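Local coordinates for FBP protein (Leishmania major, PDB 5OEZ) that probably catalyses the magnesium-dependent hydrolysis of beta-D-fructose 1,6-bisphosphate to beta-D-fructose 6-phosphate and phosphate, a step of gluconeogenesis, at residues Lys211-Ser216 with Thr242-Arg247; Gly297-Ser302 with Val320-Arg325. All coordinates share one frame; numbering follows the deposited sequence.

How the contacts relate
Both contacts pair strands of one mixed sheet in the C-terminal domain, and their centres lie about 15 Å apart. Contact 1 is partly buried and sits toward the periphery, where a second subunit reaches it. Contact 2 is buried and lies nearer the centre of the chain. Contact 1 is a parallel pair whose segments are rich in serine and tyrosine and include Arg-247, which binds the sugar phosphate in another structure of this protein. Contact 2 is antiparallel and mostly apolar, with helices over its two faces. Strand 265-268 stands between them, bonded to 214-216 and to 317-323. The contacts also touch directly: Lys-211 CA packs 4.1 Å from Ser-324 CB.

Contact 1. Residues Lys211-Ser216 with Thr242-Arg247; sequences KRSIYS and TRYSAR
Ile-214 faces Ser-245, and Tyr-215 faces Ala-246, in the parallel strand pair of a beta-alpha-beta unit whose connecting helix is 227-238. Three backbone bonds join the two segments. Ser-245 N donates to Ser-213 O at 3.0 Å. Tyr-215 N donates to Ser-245 O at 3.0 Å. Arg-247 N reaches Tyr-215 O at 3.2 Å. Ser-213 O has a second donor, a water at 2.9 Å that also bonds Ser-245 OG. Ser-213 is the centre of an inverse gamma turn, closed by a weak bond from Ile-214 N to Arg-212 O.

On the other edge of strand 214-216, Ile-214 and Ser-216 bond through their backbones to Ile-265 and Cys-267. Ala-246 N turns to the second subunit and bonds Asn-218 OD1 there.

The tyrosines carry the apolar contact. Ser-213 CB lies over a face of the Tyr-244 ring, 13° off the ring normal. Ala-246 CB sits over a face of Tyr-215, 3.7 Å from CZ. Tyr-244 CB meets the edge of that ring at CD1. Both phenol oxygens have acid partners: Tyr-215 OH bonds Glu-219, and Tyr-244 OH bonds Glu-327.

Arg-247 binds beta-D-fructose 6-phosphate in another structure of this protein. Here its NH1 bonds Ala-246 O at 2.8 Å; the oxygen lies in the guanidinium plane, while NH1 stands above the carbonyl plane. Ser-216 OG, trans to its own N (chi1 -165°), swings across and donates to Arg-247 O at 2.6 Å.

Contact 2. Residues Gly297-Ser302 with Val320-Arg325; sequences GKAVGS and VYFGSR
Lys-298 to Val-300 runs antiparallel to Val-320 to Gly-323, with axes 4.8 Å apart and N-to-C directions 178° apart. Two hydrogen-bonded pairs flank a non-hydrogen-bonded one. Lys-298 and Gly-323 exchange two bonds, N to O each way, both 2.9 Å long. Val-300 and Tyr-321 do the same, and Val-300 N to Tyr-321 O is nearly straight at the hydrogen (175°). Between them, Ala-299 and Phe-322 come close, with CA atoms 4.4 Å apart.

The side chains of Ala-299 and Phe-322 share one face of the sheet. Phe-322 CG lies beside its own N, and the ring's near-zero chi2 (-5°) swings CD1 and CE1 toward the partner strand. CE1 is 3.4 Å from Ala-299 CB, a tight contact. Val-300 N lies near the ring plane, at its edge. Val-320 CB, from the same strand, lies over one ring face.

Lys-298, Val-300 and Tyr-321 use the other face. Val-300 CG2 touches Tyr-321 CB at 3.9 Å, and the two side chains cross at about a right angle. The tyrosine ring runs on past Val-300, and Gly-301 O meets its edge, 3.6 Å from CE1. Lys-298 CG rests 3.9 Å from Arg-325 CB. Beyond CG the lysine chain is extended, and NZ forms a salt bridge with Asp-329.

The side chain of Val-320 lies about 4 Å from that of Tyr-268, which binds beta-D-fructose 6-phosphate in another structure of this protein. The pair thus belongs to the sheet behind the sugar-phosphate site. Helix 281-294 packs on the Ala-299 and Phe-322 face through Met-288 and Ala-289. Helix 325-338 packs on Val-300 and Tyr-321 through Met-332. Strand 265-268 bonds the far edge of 320-323, which therefore lies between two antiparallel neighbours.

Contact 1. Residues Lys211-Ser216 with Thr242-Arg247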
ATOM      1  N   LYS C 211      -7.683  13.101 -35.950  1.00 49.26           N
ATOM      2  CA  LYS C 211      -9.134  13.162 -35.779  1.00 51.52           C
ATOM      3  C   LYS C 211      -9.679  12.023 -34.919  1.00 56.70           C
ATOM      4  O   LYS C 211      -9.093  10.950 -34.840  1.00 63.01           O
ATOM      5  CB  LYS C 211      -9.853  13.185 -37.125  1.00 63.97           C
ATOM      6  CG  LYS C 211      -9.724  11.921 -37.964  1.00 87.58           C
ATOM      7  CD  LYS C 211     -10.955  11.735 -38.845  1.00 98.85           C
ATOM      8  CE  LYS C 211     -12.111  11.102 -38.050  1.00115.14           C
ATOM      9  NZ  LYS C 211     -13.465  11.614 -38.411  1.00107.27           N
ATOM     10  N   ARG C 212     -10.793  12.301 -34.253  1.00 54.08           N
ATOM     11  CA  ARG C 212     -11.517  11.328 -33.453  1.00 48.46           C
ATOM     12  C   ARG C 212     -12.868  11.927 -33.082  1.00 47.33           C
ATOM     13  O   ARG C 212     -12.938  13.063 -32.593  1.00 48.96           O
ATOM     14  CB  ARG C 212     -10.744  10.972 -32.177  1.00 53.76           C
ATOM     15  CG  ARG C 212     -11.372   9.851 -31.354  1.00 61.95           C
ATOM     16  CD  ARG C 212     -11.140   8.475 -31.968  1.00 59.05           C
ATOM     17  NE  ARG C 212     -11.978   7.481 -31.288  1.00 72.64           N
ATOM     18  CZ  ARG C 212     -11.692   6.862 -30.136  1.00 70.83           C
ATOM     19  NH1 ARG C 212     -10.552   7.084 -29.490  1.00 80.93           N
ATOM     20  NH2 ARG C 212     -12.560   5.995 -29.623  1.00 80.28           N
ATOM     21  N   SER C 213     -13.932  11.169 -33.283  1.00 47.19           N
ATOM     22  CA  SER C 213     -15.299  11.684 -33.119  1.00 45.24           C
ATOM     23  C   SER C 213     -15.814  11.667 -31.672  1.00 44.81           C
ATOM     24  O   SER C 213     -16.798  10.993 -31.359  1.00 41.72           O
ATOM     25  CB  SER C 213     -16.249  10.893 -34.012  1.00 47.52           C
ATOM     26  OG  SER C 213     -15.865  11.022 -35.368  1.00 71.42           O
ATOM     27  N   ILE C 214     -15.134  12.402 -30.795  1.00 43.66           N
ATOM     28  CA  ILE C 214     -15.542  12.577 -29.406  1.00 43.90           C
ATOM     29  C   ILE C 214     -15.462  14.059 -29.095  1.00 46.26           C
ATOM     30  O   ILE C 214     -14.449  14.699 -29.390  1.00 40.90           O
ATOM     31  CB  ILE C 214     -14.641  11.820 -28.401  1.00 44.50           C
ATOM     32  CG1 ILE C 214     -14.632  10.319 -28.698  1.00 49.08           C
ATOM     33  CG2 ILE C 214     -15.134  12.040 -26.967  1.00 46.91           C
ATOM     34  CD1 ILE C 214     -13.628   9.526 -27.867  1.00 51.57           C
ATOM     35  N   TYR C 215     -16.518  14.589 -28.480  1.00 44.12           N
ATOM     36  CA  TYR C 215     -16.526  15.964 -28.024  1.00 42.92           C
ATOM     37  C   TYR C 215     -16.886  16.024 -26.548  1.00 43.93           C
ATOM     38  O   TYR C 215     -17.685  15.231 -26.047  1.00 40.67           O
ATOM     39  CB  TYR C 215     -17.456  16.843 -28.881  1.00 43.10           C
ATOM     40  CG  TYR C 215     -18.922  16.656 -28.692  1.00 39.44           C
ATOM     41  CD1 TYR C 215     -19.602  15.627 -29.333  1.00 48.04           C
ATOM     42  CD2 TYR C 215     -19.660  17.522 -27.882  1.00 44.31           C
ATOM     43  CE1 TYR C 215     -20.980  15.455 -29.166  1.00 47.83           C
ATOM     44  CE2 TYR C 215     -21.040  17.364 -27.714  1.00 38.89           C
ATOM     45  CZ  TYR C 215     -21.697  16.318 -28.348  1.00 44.11           C
ATOM     46  OH  TYR C 215     -23.062  16.125 -28.176  1.00 41.79           O
ATOM     47  N   SER C 216     -16.307  17.016 -25.877  1.00 48.11           N
ATOM     48  CA  SER C 216     -16.381  17.166 -24.441  1.00 41.55           C
ATOM     49  C   SER C 216     -16.697  18.629 -24.126  1.00 41.57           C
ATOM     50  O   SER C 216     -15.842  19.521 -24.274  1.00 43.58           O
ATOM     51  CB  SER C 216     -15.054  16.689 -23.821  1.00 42.62           C
ATOM     52  OG  SER C 216     -15.150  16.480 -22.420  1.00 43.18           O
ATOM     53  N   THR C 242     -20.809  11.716 -40.066  1.00 56.75           N
ATOM     54  CA  THR C 242     -19.940  11.280 -38.972  1.00 57.80           C
ATOM     55  C   THR C 242     -20.673  11.302 -37.625  1.00 58.39           C
ATOM     56  O   THR C 242     -21.127  12.357 -37.183  1.00 59.28           O
ATOM     57  CB  THR C 242     -18.693  12.186 -38.888  1.00 62.31           C
ATOM     58  OG1 THR C 242     -18.135  12.362 -40.192  1.00 73.83           O
ATOM     59  CG2 THR C 242     -17.600  11.619 -37.964  1.00 58.36           C
ATOM     60  N   ARG C 243     -20.774  10.143 -36.976  1.00 53.69           N
ATOM     61  CA  ARG C 243     -21.390  10.044 -35.648  1.00 56.44           C
ATOM     62  C   ARG C 243     -20.377  10.393 -34.567  1.00 53.04           C
ATOM     63  O   ARG C 243     -19.250   9.919 -34.616  1.00 55.87           O
ATOM     64  CB  ARG C 243     -21.953   8.640 -35.406  1.00 53.66           C
ATOM     65  CG  ARG C 243     -23.071   8.238 -36.369  1.00 59.02           C
ATOM     66  CD  ARG C 243     -24.449   8.749 -35.952  1.00 59.61           C
ATOM     67  NE  ARG C 243     -24.526  10.209 -35.892  1.00 70.63           N
ATOM     68  CZ  ARG C 243     -24.613  11.038 -36.940  1.00 68.60           C
ATOM     69  NH1 ARG C 243     -24.635  10.573 -38.189  1.00 72.09           N
ATOM     70  NH2 ARG C 243     -24.668  12.357 -36.731  1.00 68.32           N
ATOM     71  N   TYR C 244     -20.798  11.210 -33.596  1.00 49.91           N
ATOM     72  CA  TYR C 244     -19.951  11.685 -32.495  1.00 46.14           C
ATOM     73  C   TYR C 244     -20.456  11.170 -31.145  1.00 47.91           C
ATOM     74  O   TYR C 244     -21.654  11.065 -30.946  1.00 45.02           O
ATOM     75  CB  TYR C 244     -19.937  13.218 -32.468  1.00 49.15           C
ATOM     76  CG  TYR C 244     -18.925  13.839 -33.404  1.00 44.09           C
ATOM     77  CD1 TYR C 244     -19.185  13.986 -34.769  1.00 43.37           C
ATOM     78  CD2 TYR C 244     -17.710  14.290 -32.920  1.00 46.84           C
ATOM     79  CE1 TYR C 244     -18.244  14.553 -35.623  1.00 45.14           C
ATOM     80  CE2 TYR C 244     -16.773  14.874 -33.762  1.00 44.38           C
ATOM     81  CZ  TYR C 244     -17.034  14.995 -35.108  1.00 45.78           C
ATOM     82  OH  TYR C 244     -16.076  15.579 -35.909  1.00 48.71           O
ATOM     83  N   SER C 245     -19.531  10.858 -30.236  1.00 47.43           N
ATOM     84  CA  SER C 245     -19.842  10.533 -28.845  1.00 49.48           C
ATOM     85  C   SER C 245     -19.537  11.720 -27.974  1.00 46.46           C
ATOM     86  O   SER C 245     -18.516  12.375 -28.168  1.00 40.33           O
ATOM     87  CB  SER C 245     -18.967   9.389 -28.321  1.00 47.60           C
ATOM     88  OG  SER C 245     -19.249   8.195 -28.981  1.00 67.22           O
ATOM     89  N   ALA C 246     -20.380  11.929 -26.962  1.00 44.72           N
ATOM     90  CA  ALA C 246     -20.180  12.956 -25.942  1.00 43.57           C
ATOM     91  C   ALA C 246     -19.660  12.332 -24.629  1.00 51.00           C
ATOM     92  O   ALA C 246     -20.133  11.272 -24.208  1.00 46.40           O
ATOM     93  CB  ALA C 246     -21.471  13.702 -25.708  1.00 47.52           C
ATOM     94  N   ARG C 247     -18.642  12.970 -24.038  1.00 46.57           N
ATOM     95  CA  ARG C 247     -18.112  12.634 -22.710  1.00 43.74           C
ATOM     96  C   ARG C 247     -17.798  13.938 -21.995  1.00 45.35           C
ATOM     97  O   ARG C 247     -17.083  14.764 -22.540  1.00 42.28           O
ATOM     98  CB  ARG C 247     -16.812  11.816 -22.813  1.00 49.83           C
ATOM     99  CG  ARG C 247     -16.955  10.435 -23.437  1.00 46.40           C
ATOM    100  CD  ARG C 247     -17.747   9.540 -22.522  1.00 54.02           C
ATOM    101  NE  ARG C 247     -17.842   8.175 -23.026  1.00 59.07           N
ATOM    102  CZ  ARG C 247     -18.740   7.728 -23.909  1.00 62.78           C
ATOM    103  NH1 ARG C 247     -19.657   8.534 -24.453  1.00 72.15           N
ATOM    104  NH2 ARG C 247     -18.704   6.448 -24.265  1.00 66.25           N
TER
HETATM  105  O   HOH W   1     -17.099   8.142 -31.271  1.00 60.16           O

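Contact 2. Residues Gly297-Ser302 with Val320-Arg325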
ATOM      1  N   GLY C 297      -1.506  18.138 -31.097  1.00 38.82           N
ATOM      2  CA  GLY C 297      -2.858  18.706 -31.209  1.00 43.02           C
ATOM      3  C   GLY C 297      -2.838  20.218 -31.420  1.00 38.33           C
ATOM      4  O   GLY C 297      -1.783  20.793 -31.664  1.00 37.11           O
ATOM      5  N   LYS C 298      -4.008  20.845 -31.293  1.00 41.68           N
ATOM      6  CA  LYS C 298      -4.137  22.305 -31.323  1.00 41.24           C
ATOM      7  C   LYS C 298      -4.795  22.764 -30.060  1.00 43.51           C
ATOM      8  O   LYS C 298      -5.617  22.048 -29.469  1.00 36.32           O
ATOM      9  CB  LYS C 298      -4.965  22.783 -32.500  1.00 52.40           C
ATOM     10  CG  LYS C 298      -4.254  22.679 -33.830  1.00 58.05           C
ATOM     11  CD  LYS C 298      -4.966  23.490 -34.905  1.00 68.26           C
ATOM     12  CE  LYS C 298      -4.150  23.447 -36.188  1.00 73.96           C
ATOM     13  NZ  LYS C 298      -4.721  24.325 -37.240  1.00 89.88           N
ATOM     14  N   ALA C 299      -4.422  23.975 -29.661  1.00 39.29           N
ATOM     15  CA  ALA C 299      -4.922  24.592 -28.452  1.00 38.14           C
ATOM     16  C   ALA C 299      -5.153  26.081 -28.720  1.00 36.26           C
ATOM     17  O   ALA C 299      -4.204  26.873 -28.703  1.00 40.91           O
ATOM     18  CB  ALA C 299      -3.926  24.396 -27.331  1.00 37.79           C
ATOM     19  N   VAL C 300      -6.410  26.457 -28.960  1.00 39.24           N
ATOM     20  CA  VAL C 300      -6.735  27.858 -29.298  1.00 38.44           C
ATOM     21  C   VAL C 300      -7.715  28.498 -28.328  1.00 41.54           C
ATOM     22  O   VAL C 300      -8.460  27.810 -27.616  1.00 41.72           O
ATOM     23  CB  VAL C 300      -7.217  28.005 -30.748  1.00 42.92           C
ATOM     24  CG1 VAL C 300      -6.112  27.543 -31.700  1.00 43.81           C
ATOM     25  CG2 VAL C 300      -8.506  27.233 -31.002  1.00 44.99           C
ATOM     26  N   GLY C 301      -7.670  29.827 -28.285  1.00 39.86           N
ATOM     27  CA  GLY C 301      -8.567  30.639 -27.461  1.00 40.21           C
ATOM     28  C   GLY C 301      -9.548  31.367 -28.347  1.00 45.44           C
ATOM     29  O   GLY C 301      -9.925  30.848 -29.384  1.00 51.58           O
ATOM     30  N   SER C 302      -9.921  32.585 -27.962  1.00 49.97           N
ATOM     31  CA  SER C 302     -10.759  33.451 -28.815  1.00 56.20           C
ATOM     32  C   SER C 302     -10.054  33.967 -30.077  1.00 52.32           C
ATOM     33  O   SER C 302     -10.711  34.268 -31.057  1.00 65.69           O
ATOM     34  CB  SER C 302     -11.259  34.662 -28.028  1.00 59.48           C
ATOM     35  OG  SER C 302     -12.149  34.278 -27.018  1.00 63.61           O
ATOM     36  N   VAL C 320     -11.251  28.067 -24.175  1.00 44.50           N
ATOM     37  CA  VAL C 320     -10.318  27.103 -24.771  1.00 45.59           C
ATOM     38  C   VAL C 320     -11.055  26.136 -25.695  1.00 40.20           C
ATOM     39  O   VAL C 320     -12.171  25.705 -25.394  1.00 37.41           O
ATOM     40  CB  VAL C 320      -9.512  26.272 -23.699  1.00 48.96           C
ATOM     41  CG1 VAL C 320      -8.712  27.185 -22.771  1.00 48.75           C
ATOM     42  CG2 VAL C 320     -10.428  25.369 -22.882  1.00 45.46           C
ATOM     43  N   TYR C 321     -10.380  25.786 -26.785  1.00 34.40           N
ATOM     44  CA  TYR C 321     -10.765  24.731 -27.698  1.00 36.37           C
ATOM     45  C   TYR C 321      -9.497  23.908 -27.953  1.00 34.42           C
ATOM     46  O   TYR C 321      -8.589  24.348 -28.665  1.00 44.72           O
ATOM     47  CB  TYR C 321     -11.328  25.339 -28.990  1.00 33.62           C
ATOM     48  CG  TYR C 321     -12.301  26.464 -28.730  1.00 33.72           C
ATOM     49  CD1 TYR C 321     -11.849  27.773 -28.642  1.00 39.95           C
ATOM     50  CD2 TYR C 321     -13.656  26.221 -28.513  1.00 38.13           C
ATOM     51  CE1 TYR C 321     -12.715  28.807 -28.372  1.00 37.28           C
ATOM     52  CE2 TYR C 321     -14.535  27.256 -28.243  1.00 37.15           C
ATOM     53  CZ  TYR C 321     -14.065  28.549 -28.191  1.00 35.81           C
ATOM     54  OH  TYR C 321     -14.901  29.607 -27.915  1.00 38.71           O
ATOM     55  N   PHE C 322      -9.439  22.729 -27.340  1.00 38.55           N
ATOM     56  CA  PHE C 322      -8.242  21.870 -27.311  1.00 40.80           C
ATOM     57  C   PHE C 322      -8.526  20.509 -27.928  1.00 39.22           C
ATOM     58  O   PHE C 322      -9.544  19.902 -27.631  1.00 34.57           O
ATOM     59  CB  PHE C 322      -7.816  21.556 -25.862  1.00 46.25           C
ATOM     60  CG  PHE C 322      -7.168  22.692 -25.108  1.00 48.77           C
ATOM     61  CD1 PHE C 322      -6.859  23.914 -25.687  1.00 66.57           C
ATOM     62  CD2 PHE C 322      -6.834  22.506 -23.784  1.00 63.47           C
ATOM     63  CE1 PHE C 322      -6.256  24.919 -24.942  1.00 65.91           C
ATOM     64  CE2 PHE C 322      -6.212  23.497 -23.038  1.00 64.50           C
ATOM     65  CZ  PHE C 322      -5.922  24.706 -23.615  1.00 60.13           C
ATOM     66  N   GLY C 323      -7.582  19.991 -28.703  1.00 40.59           N
ATOM     67  CA  GLY C 323      -7.541  18.563 -28.977  1.00 41.31           C
ATOM     68  C   GLY C 323      -6.949  18.200 -30.312  1.00 41.45           C
ATOM     69  O   GLY C 323      -6.005  18.850 -30.798  1.00 40.78           O
ATOM     70  N   SER C 324      -7.515  17.134 -30.886  1.00 41.89           N
ATOM     71  CA  SER C 324      -7.149  16.643 -32.199  1.00 39.82           C
ATOM     72  C   SER C 324      -7.197  17.794 -33.194  1.00 48.22           C
ATOM     73  O   SER C 324      -8.143  18.592 -33.197  1.00 39.15           O
ATOM     74  CB  SER C 324      -8.118  15.541 -32.618  1.00 45.69           C
ATOM     75  OG  SER C 324      -8.042  14.424 -31.747  1.00 39.98           O
ATOM     76  N   ARG C 325      -6.180  17.875 -34.042  1.00 41.01           N
ATOM     77  CA  ARG C 325      -6.009  19.054 -34.868  1.00 48.47           C
ATOM     78  C   ARG C 325      -7.142  19.273 -35.883  1.00 46.86           C
ATOM     79  O   ARG C 325      -7.566  20.403 -36.079  1.00 48.67           O
ATOM     80  CB  ARG C 325      -4.600  19.133 -35.495  1.00 45.99           C
ATOM     81  CG  ARG C 325      -4.162  18.000 -36.397  1.00 61.71           C
ATOM     82  CD  ARG C 325      -2.730  18.184 -36.948  1.00 71.43           C
ATOM     83  NE  ARG C 325      -2.163  16.932 -37.493  1.00 95.26           N
ATOM     84  CZ  ARG C 325      -2.257  16.517 -38.763  1.00 92.63           C
ATOM     85  NH1 ARG C 325      -2.902  17.240 -39.679  1.00 89.46           N
ATOM     86  NH2 ARG C 325      -1.705  15.354 -39.127  1.00 95.70           N
TER